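Local coordinates for protein alginate lyase AlgAT5 (Defluviitalea, PDB 5ZQI) that probably cleaves the polysaccharide alginate by beta-elimination, as an alginate lyase of polysaccharide lyase family 7 with a beta-sandwich fold, at residues 68-71 / 77-80; 94-99 / 260-265; 172-177 / 226-231; 207-212 / 216-221. All coordinates share one frame; numbering follows the deposited sequence.

Contact 1 (68-71 / 77-80)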
loop_
_atom_site.group_PDB
_atom_site.type_symbol
_atom_site.label_atom_id
_atom_site.label_comp_id
_atom_site.label_asym_id
_atom_site.label_seq_id
_atom_site.Cartn_x
_atom_site.Cartn_y
_atom_site.Cartn_z
ATOM N N LYS A 68 -3.916 1.597 -10.801
ATOM C CA LYS A 68 -4.270 3.012 -10.877
ATOM C C LYS A 68 -3.821 3.671 -9.582
ATOM O O LYS A 68 -3.695 2.995 -8.551
ATOM C CB LYS A 68 -5.756 3.232 -11.136
ATOM C CG LYS A 68 -6.708 2.815 -10.089
ATOM C CD LYS A 68 -8.140 3.292 -10.441
ATOM C CE LYS A 68 -9.151 2.743 -9.480
ATOM N NZ LYS A 68 -10.507 3.276 -9.790
ATOM N N LEU A 69 -3.548 4.972 -9.644
ATOM C CA LEU A 69 -2.989 5.717 -8.517
ATOM C C LEU A 69 -4.012 6.696 -7.951
ATOM O O LEU A 69 -4.626 7.440 -8.718
ATOM C CB LEU A 69 -1.745 6.488 -8.955
ATOM C CG LEU A 69 -1.080 7.381 -7.907
ATOM C CD1 LEU A 69 -0.391 6.586 -6.839
ATOM C CD2 LEU A 69 -0.075 8.317 -8.613
ATOM N N THR A 70 -4.182 6.699 -6.621
ATOM C CA THR A 70 -4.904 7.761 -5.925
ATOM C C THR A 70 -3.909 8.703 -5.253
ATOM O O THR A 70 -2.969 8.247 -4.589
ATOM C CB THR A 70 -5.870 7.208 -4.891
ATOM O OG1 THR A 70 -6.777 6.301 -5.546
ATOM C CG2 THR A 70 -6.642 8.358 -4.200
ATOM N N LEU A 71 -4.108 10.017 -5.442
ATOM C CA LEU A 71 -3.242 11.061 -4.920
ATOM C C LEU A 71 -3.749 11.649 -3.616
ATOM O O LEU A 71 -4.917 11.495 -3.241
ATOM C CB LEU A 71 -3.138 12.191 -5.944
ATOM C CG LEU A 71 -2.414 11.889 -7.256
ATOM C CD1 LEU A 71 -2.633 13.019 -8.271
ATOM C CD2 LEU A 71 -0.951 11.633 -7.063
ATOM N N GLU A 77 -7.494 12.775 -6.491
ATOM C CA GLU A 77 -7.557 12.439 -7.907
ATOM C C GLU A 77 -6.965 11.067 -8.190
ATOM O O GLU A 77 -5.954 10.669 -7.598
ATOM C CB GLU A 77 -6.779 13.505 -8.703
ATOM C CG GLU A 77 -6.669 13.276 -10.189
ATOM C CD GLU A 77 -5.938 14.398 -10.888
ATOM O OE1 GLU A 77 -5.474 15.304 -10.183
ATOM O OE2 GLU A 77 -5.827 14.375 -12.118
ATOM N N GLU A 78 -7.580 10.364 -9.134
ATOM C CA GLU A 78 -7.054 9.117 -9.643
ATOM C C GLU A 78 -6.343 9.331 -10.970
ATOM O O GLU A 78 -6.858 10.018 -11.865
ATOM C CB GLU A 78 -8.143 8.064 -9.832
ATOM C CG GLU A 78 -8.806 7.624 -8.545
ATOM C CD GLU A 78 -9.739 6.446 -8.723
ATOM O OE1 GLU A 78 -10.100 6.125 -9.877
ATOM O OE2 GLU A 78 -10.124 5.838 -7.700
ATOM N N ILE A 79 -5.156 8.744 -11.085
ATOM C CA ILE A 79 -4.416 8.678 -12.338
ATOM C C ILE A 79 -4.487 7.238 -12.813
ATOM O O ILE A 79 -3.956 6.338 -12.148
ATOM C CB ILE A 79 -2.951 9.124 -12.185
ATOM C CG1 ILE A 79 -2.797 10.451 -11.414
ATOM C CG2 ILE A 79 -2.291 9.208 -13.590
ATOM C CD1 ILE A 79 -3.444 11.656 -12.034
ATOM N N THR A 80 -5.162 7.020 -13.935
ATOM C CA THR A 80 -5.303 5.697 -14.514
ATOM C C THR A 80 -4.402 5.563 -15.729
ATOM O O THR A 80 -3.881 6.541 -16.259
ATOM C CB THR A 80 -6.752 5.415 -14.904
ATOM O OG1 THR A 80 -7.204 6.363 -15.877
ATOM C CG2 THR A 80 -7.654 5.498 -13.704
HETATM O O HOH W 1 -9.527 6.687 -5.231
#
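Glu77 meets Leu71 first through the backbone. Leu71 N donates to Glu77 O at 2.9 Å, and the same oxygen takes a CA-H...O contact from Thr70. Glu77 OE1 is hydrogen-bonded to Asn74 ND2, in the loop between the segments. Glu78 follows and pairs with Thr70 as an antiparallel non-hydrogen-bonded pair. Glu78 CG lies anti to the carbonyl carbon (chi1 -65°), and the extended chain carries the carboxylate across to Lys68. Lys68 NZ forms a salt bridge to Glu78 OE1 at 2.9 Å. It meets that oxygen on the syn side, 30° out of the carboxylate plane. The other oxygen, Glu78 OE2, accepts from a water that also bonds Thr70 OG1, so both carboxylate oxygens are engaged. Replacing Lys68 by an alanine would probably leave Glu78 OE1 without its charged mate and let the carboxylate swing more freely. The two segments hold the strands of a short beta hairpin, which sits at the edge of a sheet of the beta sandwich. Strand 67-70 is bonded on its other side to strand 120-127. Next comes Ile79, in a hydrogen-bonded pair with Leu69. Leu69 N donates to Ile79 O at 2.9 Å, and Ile79 N to Leu69 O at 2.8 Å. The Ile79 side chain goes to the opposite face from Glu78, where its CG1 packs on Leu71 CD1 at 4.1 Å. Tyr87 touches both side chains. At Thr80, the methyl CG2 lies 3.9 Å from Lys68 CB, beside the root of the lysine chain.

Contact 2 (94-99 / 260-265)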
loop_
_atom_site.group_PDB
_atom_site.type_symbol
_atom_site.label_atom_id
_atom_site.label_comp_id
_atom_site.label_asym_id
_atom_site.label_seq_id
_atom_site.Cartn_x
_atom_site.Cartn_y
_atom_site.Cartn_z
ATOM N N HIS A 94 7.245 9.772 -7.252
ATOM C CA HIS A 94 8.414 9.978 -8.091
ATOM C C HIS A 94 9.537 9.037 -7.790
ATOM O O HIS A 94 9.552 8.441 -6.831
ATOM C CB HIS A 94 8.885 11.455 -7.903
ATOM C CG HIS A 94 9.423 11.773 -6.580
ATOM N ND1 HIS A 94 8.647 12.191 -5.554
ATOM C CD2 HIS A 94 10.653 11.658 -6.077
ATOM C CE1 HIS A 94 9.389 12.347 -4.484
ATOM N NE2 HIS A 94 10.607 12.029 -4.774
ATOM N N VAL A 95 10.494 8.980 -8.717
ATOM C CA VAL A 95 11.652 8.118 -8.499
ATOM C C VAL A 95 12.621 8.788 -7.527
ATOM O O VAL A 95 12.859 10.007 -7.588
ATOM C CB VAL A 95 12.344 7.780 -9.832
ATOM C CG1 VAL A 95 13.578 6.889 -9.624
ATOM C CG2 VAL A 95 11.339 7.102 -10.778
ATOM N N ASN A 96 13.208 7.983 -6.640
ATOM C CA ASN A 96 14.128 8.520 -5.657
ATOM C C ASN A 96 15.433 8.984 -6.324
ATOM O O ASN A 96 15.684 8.768 -7.517
ATOM C CB ASN A 96 14.406 7.491 -4.556
ATOM C CG ASN A 96 15.095 6.210 -5.057
ATOM O OD1 ASN A 96 15.459 6.071 -6.215
ATOM N ND2 ASN A 96 15.311 5.282 -4.146
ATOM N N ASP A 97 16.265 9.663 -5.533
ATOM C CA ASP A 97 17.517 10.201 -6.067
ATOM C C ASP A 97 18.431 9.095 -6.597
ATOM O O ASP A 97 19.133 9.284 -7.600
ATOM C CB ASP A 97 18.247 10.999 -4.987
ATOM C CG ASP A 97 17.541 12.290 -4.640
ATOM O OD1 ASP A 97 16.693 12.741 -5.437
ATOM O OD2 ASP A 97 17.847 12.866 -3.571
ATOM N N ASP A 98 18.412 7.926 -5.951
ATOM C CA ASP A 98 19.264 6.829 -6.381
ATOM C C ASP A 98 18.808 6.208 -7.690
ATOM O O ASP A 98 19.570 5.457 -8.306
ATOM C CB ASP A 98 19.313 5.733 -5.316
ATOM C CG ASP A 98 20.084 6.150 -4.099
ATOM O OD1 ASP A 98 20.926 7.058 -4.240
ATOM O OD2 ASP A 98 19.848 5.573 -3.015
ATOM N N GLY A 99 17.583 6.492 -8.116
ATOM C CA GLY A 99 17.070 5.940 -9.352
ATOM C C GLY A 99 16.690 4.479 -9.288
ATOM O O GLY A 99 16.745 3.798 -10.315
ATOM N N GLU A 260 9.329 4.010 0.117
ATOM C CA GLU A 260 9.994 3.811 -1.165
ATOM C C GLU A 260 9.825 2.342 -1.529
ATOM O O GLU A 260 10.182 1.463 -0.734
ATOM C CB GLU A 260 11.472 4.199 -1.094
ATOM C CG GLU A 260 11.696 5.655 -0.723
ATOM C CD GLU A 260 13.123 6.149 -0.893
ATOM O OE1 GLU A 260 13.936 5.447 -1.560
ATOM O OE2 GLU A 260 13.421 7.235 -0.361
ATOM N N ILE A 261 9.249 2.081 -2.702
ATOM C CA ILE A 261 9.022 0.718 -3.196
ATOM C C ILE A 261 10.053 0.438 -4.290
ATOM O O ILE A 261 10.083 1.116 -5.327
ATOM C CB ILE A 261 7.580 0.498 -3.719
ATOM C CG1 ILE A 261 6.594 0.782 -2.586
ATOM C CG2 ILE A 261 7.450 -0.906 -4.331
ATOM C CD1 ILE A 261 5.121 0.465 -2.940
ATOM N N TYR A 262 10.847 -0.607 -4.084
ATOM C CA TYR A 262 11.883 -1.059 -5.009
ATOM C C TYR A 262 11.385 -2.084 -6.011
ATOM O O TYR A 262 11.796 -2.048 -7.180
ATOM C CB TYR A 262 13.034 -1.678 -4.202
ATOM C CG TYR A 262 13.872 -0.696 -3.449
ATOM C CD1 TYR A 262 13.454 -0.188 -2.234
ATOM C CD2 TYR A 262 15.083 -0.249 -3.969
ATOM C CE1 TYR A 262 14.174 0.740 -1.625
ATOM C CE2 TYR A 262 15.852 0.660 -3.308
ATOM C CZ TYR A 262 15.395 1.183 -2.187
ATOM O OH TYR A 262 16.193 2.100 -1.454
ATOM N N ASN A 263 10.495 -2.982 -5.582
ATOM C CA ASN A 263 9.935 -4.017 -6.430
ATOM C C ASN A 263 8.515 -4.277 -5.954
ATOM O O ASN A 263 8.212 -4.155 -4.765
ATOM C CB ASN A 263 10.765 -5.326 -6.384
ATOM C CG ASN A 263 12.193 -5.158 -6.910
ATOM O OD1 ASN A 263 12.444 -5.087 -8.122
ATOM N ND2 ASN A 263 13.139 -5.083 -5.989
ATOM N N LEU A 264 7.655 -4.640 -6.890
ATOM C CA LEU A 264 6.225 -4.825 -6.663
ATOM C C LEU A 264 5.740 -5.819 -7.705
ATOM O O LEU A 264 5.941 -5.596 -8.902
ATOM C CB LEU A 264 5.468 -3.506 -6.785
ATOM C CG LEU A 264 3.958 -3.547 -6.575
ATOM C CD1 LEU A 264 3.620 -3.993 -5.177
ATOM C CD2 LEU A 264 3.391 -2.138 -6.834
ATOM N N VAL A 265 5.109 -6.899 -7.257
ATOM C CA VAL A 265 4.552 -7.896 -8.163
ATOM C C VAL A 265 3.235 -8.425 -7.615
ATOM O O VAL A 265 3.083 -8.656 -6.417
ATOM C CB VAL A 265 5.528 -9.069 -8.435
ATOM C CG1 VAL A 265 5.756 -9.920 -7.216
ATOM C CG2 VAL A 265 5.080 -9.925 -9.613
HETATM O O HOH W 2 18.014 3.374 -3.071
#
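Asn96 points its side-chain ND2 at Glu260 OE1, with the amide and carboxylate planes 77° apart. Asn96 ND2 donates to Glu260 OE1 at 2.9 Å, with an N-H...O angle of 163°. The oxygen lies close to the amide plane, but the N-H reaches it from above the carboxylate plane. Asn96 CB also touches Glu260 OE1, at 3.7 Å. The amide is placed there by the first torsion of Asn96 (chi1 63°), which sets CG between the backbone N and the carbonyl carbon. Its other end, OD1, is held by the backbone N of Asp100 and Ala101 and more weakly by Gly99 N. The amide is therefore gripped at both ends, and its flip state is fixed. Glu260 comes from the opposite segment with its chain extended beyond CG. A leucine in place of Glu260 would probably leave Asn96 ND2 without this acceptor and weaken the hold of strand 256-269 on the turn. A second link runs through water. Tyr262 OH, also bonded to Lys150, donates to a water at 2.7 Å, and that water donates to Asp98 OD2 at 2.9 Å. Strand 256-269 bends at Tyr262, where Tyr262 and Asn263 both face Asp148 in a classic beta bulge. Strand 102-107 lies between the two strands in the sheet, and Asn96 and Glu260 meet across its Val103. Residues 96-99 form a type I beta turn with Gly99 N bonded to Asn96 O, part of the connection between strands 93-95 and 102-107, a hairpin of the beta sandwich.

Contact 3 (172-177 / 226-231). With SO4 (sulfate ion), chain B.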
loop_
_atom_site.group_PDB
_atom_site.type_symbol
_atom_site.label_atom_id
_atom_site.label_comp_id
_atom_site.label_asym_id
_atom_site.label_seq_id
_atom_site.Cartn_x
_atom_site.Cartn_y
_atom_site.Cartn_z
ATOM N N ASP A 172 -11.067 -2.597 4.386
ATOM C CA ASP A 172 -9.860 -3.394 4.327
ATOM C C ASP A 172 -10.141 -4.793 4.856
ATOM O O ASP A 172 -10.997 -5.006 5.713
ATOM C CB ASP A 172 -8.730 -2.748 5.125
ATOM C CG ASP A 172 -9.030 -2.617 6.581
ATOM O OD1 ASP A 172 -9.813 -1.728 6.964
ATOM O OD2 ASP A 172 -8.481 -3.407 7.361
ATOM N N VAL A 173 -9.418 -5.752 4.310
ATOM C CA VAL A 173 -9.435 -7.140 4.752
ATOM C C VAL A 173 -8.212 -7.367 5.636
ATOM O O VAL A 173 -8.343 -7.757 6.801
ATOM C CB VAL A 173 -9.477 -8.081 3.542
ATOM C CG1 VAL A 173 -9.427 -9.548 4.015
ATOM C CG2 VAL A 173 -10.756 -7.895 2.710
ATOM N N ILE A 174 -7.026 -7.075 5.118
ATOM C CA ILE A 174 -5.849 -6.917 5.967
ATOM C C ILE A 174 -5.056 -5.699 5.507
ATOM O O ILE A 174 -5.128 -5.275 4.353
ATOM C CB ILE A 174 -4.927 -8.162 6.001
ATOM C CG1 ILE A 174 -4.344 -8.457 4.628
ATOM C CG2 ILE A 174 -5.630 -9.365 6.593
ATOM C CD1 ILE A 174 -3.042 -9.283 4.694
ATOM N N MET A 175 -4.274 -5.143 6.441
ATOM C CA MET A 175 -3.362 -4.055 6.153
ATOM C C MET A 175 -2.004 -4.309 6.804
ATOM O O MET A 175 -1.921 -4.831 7.924
ATOM C CB MET A 175 -3.894 -2.689 6.635
ATOM C CG MET A 175 -5.276 -2.337 6.084
ATOM S SD MET A 175 -5.747 -0.617 6.246
ATOM C CE MET A 175 -5.711 -0.493 8.025
ATOM N N ILE A 176 -0.948 -3.944 6.084
ATOM C CA ILE A 176 0.412 -3.939 6.604
ATOM C C ILE A 176 0.642 -2.578 7.245
ATOM O O ILE A 176 0.688 -1.565 6.553
ATOM C CB ILE A 176 1.428 -4.230 5.495
ATOM C CG1 ILE A 176 1.028 -5.484 4.699
ATOM C CG2 ILE A 176 2.851 -4.378 6.091
ATOM C CD1 ILE A 176 0.875 -6.773 5.506
ATOM N N ARG A 177 0.832 -2.559 8.560
ATOM C CA ARG A 177 0.745 -1.335 9.346
ATOM C C ARG A 177 2.011 -1.158 10.172
ATOM O O ARG A 177 2.479 -2.099 10.823
ATOM C CB ARG A 177 -0.475 -1.394 10.248
ATOM C CG ARG A 177 -0.809 -0.098 10.961
ATOM C CD ARG A 177 -2.233 -0.187 11.575
ATOM N NE ARG A 177 -2.521 1.036 12.319
ATOM C CZ ARG A 177 -3.549 1.846 12.113
ATOM N NH1 ARG A 177 -4.490 1.524 11.253
ATOM N NH2 ARG A 177 -3.651 2.943 12.829
ATOM N N LEU A 226 1.876 -15.107 9.636
ATOM C CA LEU A 226 0.437 -15.170 9.871
ATOM C C LEU A 226 -0.200 -16.100 8.854
ATOM O O LEU A 226 0.111 -16.023 7.660
ATOM C CB LEU A 226 -0.217 -13.788 9.747
ATOM C CG LEU A 226 -1.759 -13.746 9.779
ATOM C CD1 LEU A 226 -2.334 -14.141 11.119
ATOM C CD2 LEU A 226 -2.148 -12.319 9.394
ATOM N N THR A 227 -1.076 -16.975 9.338
ATOM C CA THR A 227 -2.047 -17.711 8.533
ATOM C C THR A 227 -3.432 -17.423 9.106
ATOM O O THR A 227 -3.698 -17.723 10.275
ATOM C CB THR A 227 -1.742 -19.200 8.552
ATOM O OG1 THR A 227 -0.385 -19.424 8.151
ATOM C CG2 THR A 227 -2.639 -19.948 7.561
ATOM N N TYR A 228 -4.296 -16.812 8.293
ATOM C CA TYR A 228 -5.537 -16.192 8.767
ATOM C C TYR A 228 -6.724 -16.675 7.957
ATOM O O TYR A 228 -6.773 -16.460 6.749
ATOM C CB TYR A 228 -5.376 -14.669 8.683
ATOM C CG TYR A 228 -6.548 -13.793 9.002
ATOM C CD1 TYR A 228 -7.198 -13.869 10.213
ATOM C CD2 TYR A 228 -6.981 -12.852 8.076
ATOM C CE1 TYR A 228 -8.273 -13.028 10.484
ATOM C CE2 TYR A 228 -8.038 -12.012 8.346
ATOM C CZ TYR A 228 -8.681 -12.111 9.554
ATOM O OH TYR A 228 -9.737 -11.259 9.810
ATOM N N ASN A 229 -7.664 -17.343 8.623
ATOM C CA ASN A 229 -8.865 -17.790 7.929
ATOM C C ASN A 229 -9.694 -16.604 7.449
ATOM O O ASN A 229 -10.028 -15.710 8.229
ATOM C CB ASN A 229 -9.736 -18.646 8.844
ATOM C CG ASN A 229 -9.102 -19.958 9.210
ATOM O OD1 ASN A 229 -8.229 -20.463 8.485
ATOM N ND2 ASN A 229 -9.521 -20.517 10.332
ATOM N N LYS A 230 -10.089 -16.639 6.184
ATOM C CA LYS A 230 -10.914 -15.589 5.613
ATOM C C LYS A 230 -11.511 -16.038 4.287
ATOM O O LYS A 230 -10.786 -16.422 3.350
ATOM C CB LYS A 230 -10.069 -14.309 5.459
ATOM C CG LYS A 230 -10.880 -13.111 4.979
ATOM C CD LYS A 230 -11.867 -12.654 6.017
ATOM C CE LYS A 230 -11.248 -11.749 7.068
ATOM N NZ LYS A 230 -12.305 -11.138 7.926
ATOM N N SER A 231 -12.824 -15.964 4.205
ATOM C CA SER A 231 -13.599 -16.318 3.013
ATOM C C SER A 231 -14.313 -15.047 2.571
ATOM O O SER A 231 -15.325 -14.675 3.166
ATOM C CB SER A 231 -14.561 -17.447 3.333
ATOM O OG SER A 231 -15.430 -17.720 2.237
HETATM S S SO4 B . -7.236 4.311 13.554
HETATM O O1 SO4 B . -7.124 4.515 14.998
HETATM O O2 SO4 B . -7.718 2.959 13.272
HETATM O O3 SO4 B . -8.153 5.296 12.988
HETATM O O4 SO4 B . -5.925 4.453 12.923
HETATM O O HOH W 3 -10.094 -9.159 8.060
#
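Face-to-face packing between the two sheets of the beta sandwich brings segment 172-177 against segment 226-231, near a classic beta bulge where Val173 and Ile174 both face Ile166. The contact is small and mostly apolar. Ile174 CG2 lies 4.0 Å from Tyr228 CE2, approaching the ring obliquely, and the two side chains slide past each other in opposite directions. Ile174 CG2 is turned anti to its own carbonyl carbon while CG1 takes the tighter place between N and C (chi1 63°). Beside this pair, Val173 CG1 packs 4.0 Å from Lys230 CG. The lysine chain is bent at its second and third torsions, which brings its amino end back toward the tyrosine hydroxyl. One water joins the backbone of one segment to side chains of the other. It donates to Val173 O at 2.6 Å, bonds Tyr228 OH at 2.8 Å in the plane of the ring, and takes a weak bond from Lys230 NZ. Farther along the strand, Arg177 NH2 donates to sulfate O4 at 2.7 Å, at the edge of the guanidinium. Tyr118 and Lys158 also bind this ion, which probably came from the crystallisation liquor, while Glu179 and Glu186 form salt bridges with Arg177. Strand 172-179 is flanked in its sheet by strands 160-167 and 182-187. From the facing sheet, strand 215-220 presents Ile216 and Val218 to Ile174, beside the outermost strand 223-229.

Contact 4 (207-212 / 216-221)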
loop_
_atom_site.group_PDB
_atom_site.type_symbol
_atom_site.label_atom_id
_atom_site.label_comp_id
_atom_site.label_asym_id
_atom_site.label_seq_id
_atom_site.Cartn_x
_atom_site.Cartn_y
_atom_site.Cartn_z
ATOM N N VAL A 207 7.518 -8.003 2.025
ATOM C CA VAL A 207 6.298 -8.571 2.565
ATOM C C VAL A 207 5.564 -9.253 1.424
ATOM O O VAL A 207 5.428 -8.691 0.331
ATOM C CB VAL A 207 5.436 -7.511 3.269
ATOM C CG1 VAL A 207 5.039 -6.359 2.368
ATOM C CG2 VAL A 207 4.215 -8.171 3.901
ATOM N N LYS A 208 5.172 -10.499 1.655
ATOM C CA LYS A 208 4.414 -11.281 0.686
ATOM C C LYS A 208 3.072 -11.678 1.292
ATOM O O LYS A 208 3.016 -12.197 2.413
ATOM C CB LYS A 208 5.190 -12.532 0.252
ATOM C CG LYS A 208 4.439 -13.403 -0.734
ATOM C CD LYS A 208 5.277 -14.524 -1.336
ATOM C CE LYS A 208 5.732 -15.514 -0.300
ATOM N NZ LYS A 208 6.261 -16.734 -0.978
ATOM N N ILE A 209 2.000 -11.449 0.543
ATOM C CA ILE A 209 0.632 -11.764 0.933
ATOM C C ILE A 209 0.104 -12.772 -0.077
ATOM O O ILE A 209 0.171 -12.520 -1.286
ATOM C CB ILE A 209 -0.247 -10.503 0.963
ATOM C CG1 ILE A 209 0.341 -9.453 1.903
ATOM C CG2 ILE A 209 -1.688 -10.903 1.362
ATOM C CD1 ILE A 209 -0.403 -8.126 1.867
ATOM N N VAL A 210 -0.402 -13.913 0.413
ATOM C CA VAL A 210 -0.936 -14.976 -0.430
ATOM C C VAL A 210 -2.331 -15.333 0.063
ATOM O O VAL A 210 -2.493 -15.816 1.192
ATOM C CB VAL A 210 -0.041 -16.230 -0.422
ATOM C CG1 VAL A 210 -0.634 -17.303 -1.340
ATOM C CG2 VAL A 210 1.361 -15.899 -0.805
ATOM N N ALA A 211 -3.321 -15.159 -0.792
ATOM C CA ALA A 211 -4.707 -15.525 -0.506
ATOM C C ALA A 211 -5.093 -16.728 -1.361
ATOM O O ALA A 211 -4.994 -16.669 -2.591
ATOM C CB ALA A 211 -5.634 -14.353 -0.797
ATOM N N SER A 212 -5.574 -17.795 -0.727
ATOM C CA SER A 212 -5.883 -19.050 -1.385
ATOM C C SER A 212 -6.482 -19.979 -0.332
ATOM O O SER A 212 -6.104 -19.942 0.834
ATOM C CB SER A 212 -4.624 -19.667 -1.990
ATOM O OG SER A 212 -4.933 -20.786 -2.780
ATOM N N ILE A 216 -5.449 -16.414 4.310
ATOM C CA ILE A 216 -4.487 -15.398 3.909
ATOM C C ILE A 216 -3.193 -15.632 4.686
ATOM O O ILE A 216 -3.205 -15.742 5.918
ATOM C CB ILE A 216 -5.030 -13.977 4.155
ATOM C CG1 ILE A 216 -6.305 -13.722 3.352
ATOM C CG2 ILE A 216 -3.920 -12.954 3.790
ATOM C CD1 ILE A 216 -7.057 -12.467 3.776
ATOM N N LYS A 217 -2.092 -15.786 3.961
ATOM C CA LYS A 217 -0.767 -15.925 4.550
ATOM C C LYS A 217 0.038 -14.649 4.325
ATOM O O LYS A 217 -0.012 -14.054 3.243
ATOM C CB LYS A 217 -0.029 -17.123 3.943
ATOM C CG LYS A 217 -0.605 -18.445 4.358
ATOM C CD LYS A 217 0.098 -19.621 3.691
ATOM C CE LYS A 217 -0.460 -20.947 4.226
ATOM N NZ LYS A 217 0.018 -22.117 3.436
ATOM N N VAL A 218 0.791 -14.228 5.350
ATOM C CA VAL A 218 1.697 -13.081 5.244
ATOM C C VAL A 218 3.088 -13.516 5.677
ATOM O O VAL A 218 3.248 -14.085 6.763
ATOM C CB VAL A 218 1.221 -11.890 6.094
ATOM C CG1 VAL A 218 2.099 -10.660 5.852
ATOM C CG2 VAL A 218 -0.238 -11.529 5.757
ATOM N N TYR A 219 4.079 -13.193 4.854
ATOM C CA TYR A 219 5.486 -13.452 5.076
ATOM C C TYR A 219 6.238 -12.130 5.204
ATOM O O TYR A 219 5.898 -11.133 4.543
ATOM C CB TYR A 219 6.098 -14.257 3.920
ATOM C CG TYR A 219 5.458 -15.585 3.585
ATOM C CD1 TYR A 219 4.227 -15.641 2.933
ATOM C CD2 TYR A 219 6.067 -16.784 3.934
ATOM C CE1 TYR A 219 3.633 -16.850 2.623
ATOM C CE2 TYR A 219 5.476 -17.990 3.621
ATOM C CZ TYR A 219 4.271 -18.015 2.963
ATOM O OH TYR A 219 3.716 -19.251 2.678
ATOM N N TYR A 220 7.282 -12.145 6.031
ATOM C CA TYR A 220 8.188 -11.029 6.238
ATOM C C TYR A 220 9.606 -11.518 5.983
ATOM O O TYR A 220 10.100 -12.412 6.675
ATOM C CB TYR A 220 8.046 -10.479 7.669
ATOM C CG TYR A 220 8.890 -9.274 8.017
ATOM C CD1 TYR A 220 8.679 -8.052 7.426
ATOM C CD2 TYR A 220 9.884 -9.364 8.958
ATOM C CE1 TYR A 220 9.434 -6.958 7.758
ATOM C CE2 TYR A 220 10.662 -8.261 9.295
ATOM C CZ TYR A 220 10.424 -7.067 8.710
ATOM O OH TYR A 220 11.179 -5.974 9.058
ATOM N N ASN A 221 10.239 -10.968 4.946
ATOM C CA ASN A 221 11.562 -11.441 4.507
ATOM C C ASN A 221 11.600 -12.960 4.381
ATOM O O ASN A 221 12.593 -13.612 4.733
ATOM C CB ASN A 221 12.655 -10.955 5.458
ATOM C CG ASN A 221 12.777 -9.446 5.455
ATOM O OD1 ASN A 221 12.558 -8.794 4.426
ATOM N ND2 ASN A 221 13.141 -8.882 6.589
#
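Lys208 and Tyr219 are joined by two backbone hydrogen bonds. Lys208 N donates to Tyr219 O at 3.0 Å, and Tyr219 N donates to Lys208 O at 2.8 Å. The next hydrogen-bonded pair repeats this: Val210 N reaches Lys217 O at 2.9 Å, and Lys217 N returns to Val210 O at 2.8 Å. CA-H...O contacts from Val207, Ile209, Ile216 and Val218 fill in between. On the face bearing Lys208, Val210, Lys217 and Tyr219, the lysine Lys208 lies alongside the tyrosine ring. Lys208 CE sits over one ring face, 3.9 Å from the Tyr219 centroid, as a CH-pi contact. Lys208 NZ makes a cation-pi contact with that ring, 4.5 Å from its centroid and 10° off the normal. A bend at the third torsion (chi3 64°) folds the amino end above the ring. Val210 CG2 touches the same ring obliquely. The two segments form an antiparallel beta hairpin, with strand directions 165° apart, inside one sheet of the sandwich. Strand 142-153 flanks it on one side and strand 223-229 on the other. The opposite face is mostly apolar here, with Val207, Ile209, Ala211, Ile216 and Val218 turned inward. Val207 CG2 lies beside Val218 CG1 at 3.8 Å, the two side chains pointing the same way. Ile209 CG2 meets Ile216 CG2 at 3.9 Å in the same manner. Ala211 CB adds a looser touch to Ile216 CG1. Ile174 of the facing sheet also covers Ile209, and Val173 reaches Ile216.

In the fold
Contact 1 closes first along the chain. Contact 2 then spans a long loop, within which contact 4 is nested inside contact 3. Contacts 3 and 4 touch, their centres about 9 Å apart. The backbones of strands 215-220 and 223-229 are sheet neighbours, and segment 172-177 packs on them from the other sheet. Contact 2 lies toward the other edge of this seven-stranded sheet, its centre about 21 Å from that of contact 4. Contact 1 belongs to the other sheet, which it shares with segment 172-177, about 24 Å from contact 3 between centres. Together the contacts sample both sheets of the sandwich, the hairpins within them and the packing between them.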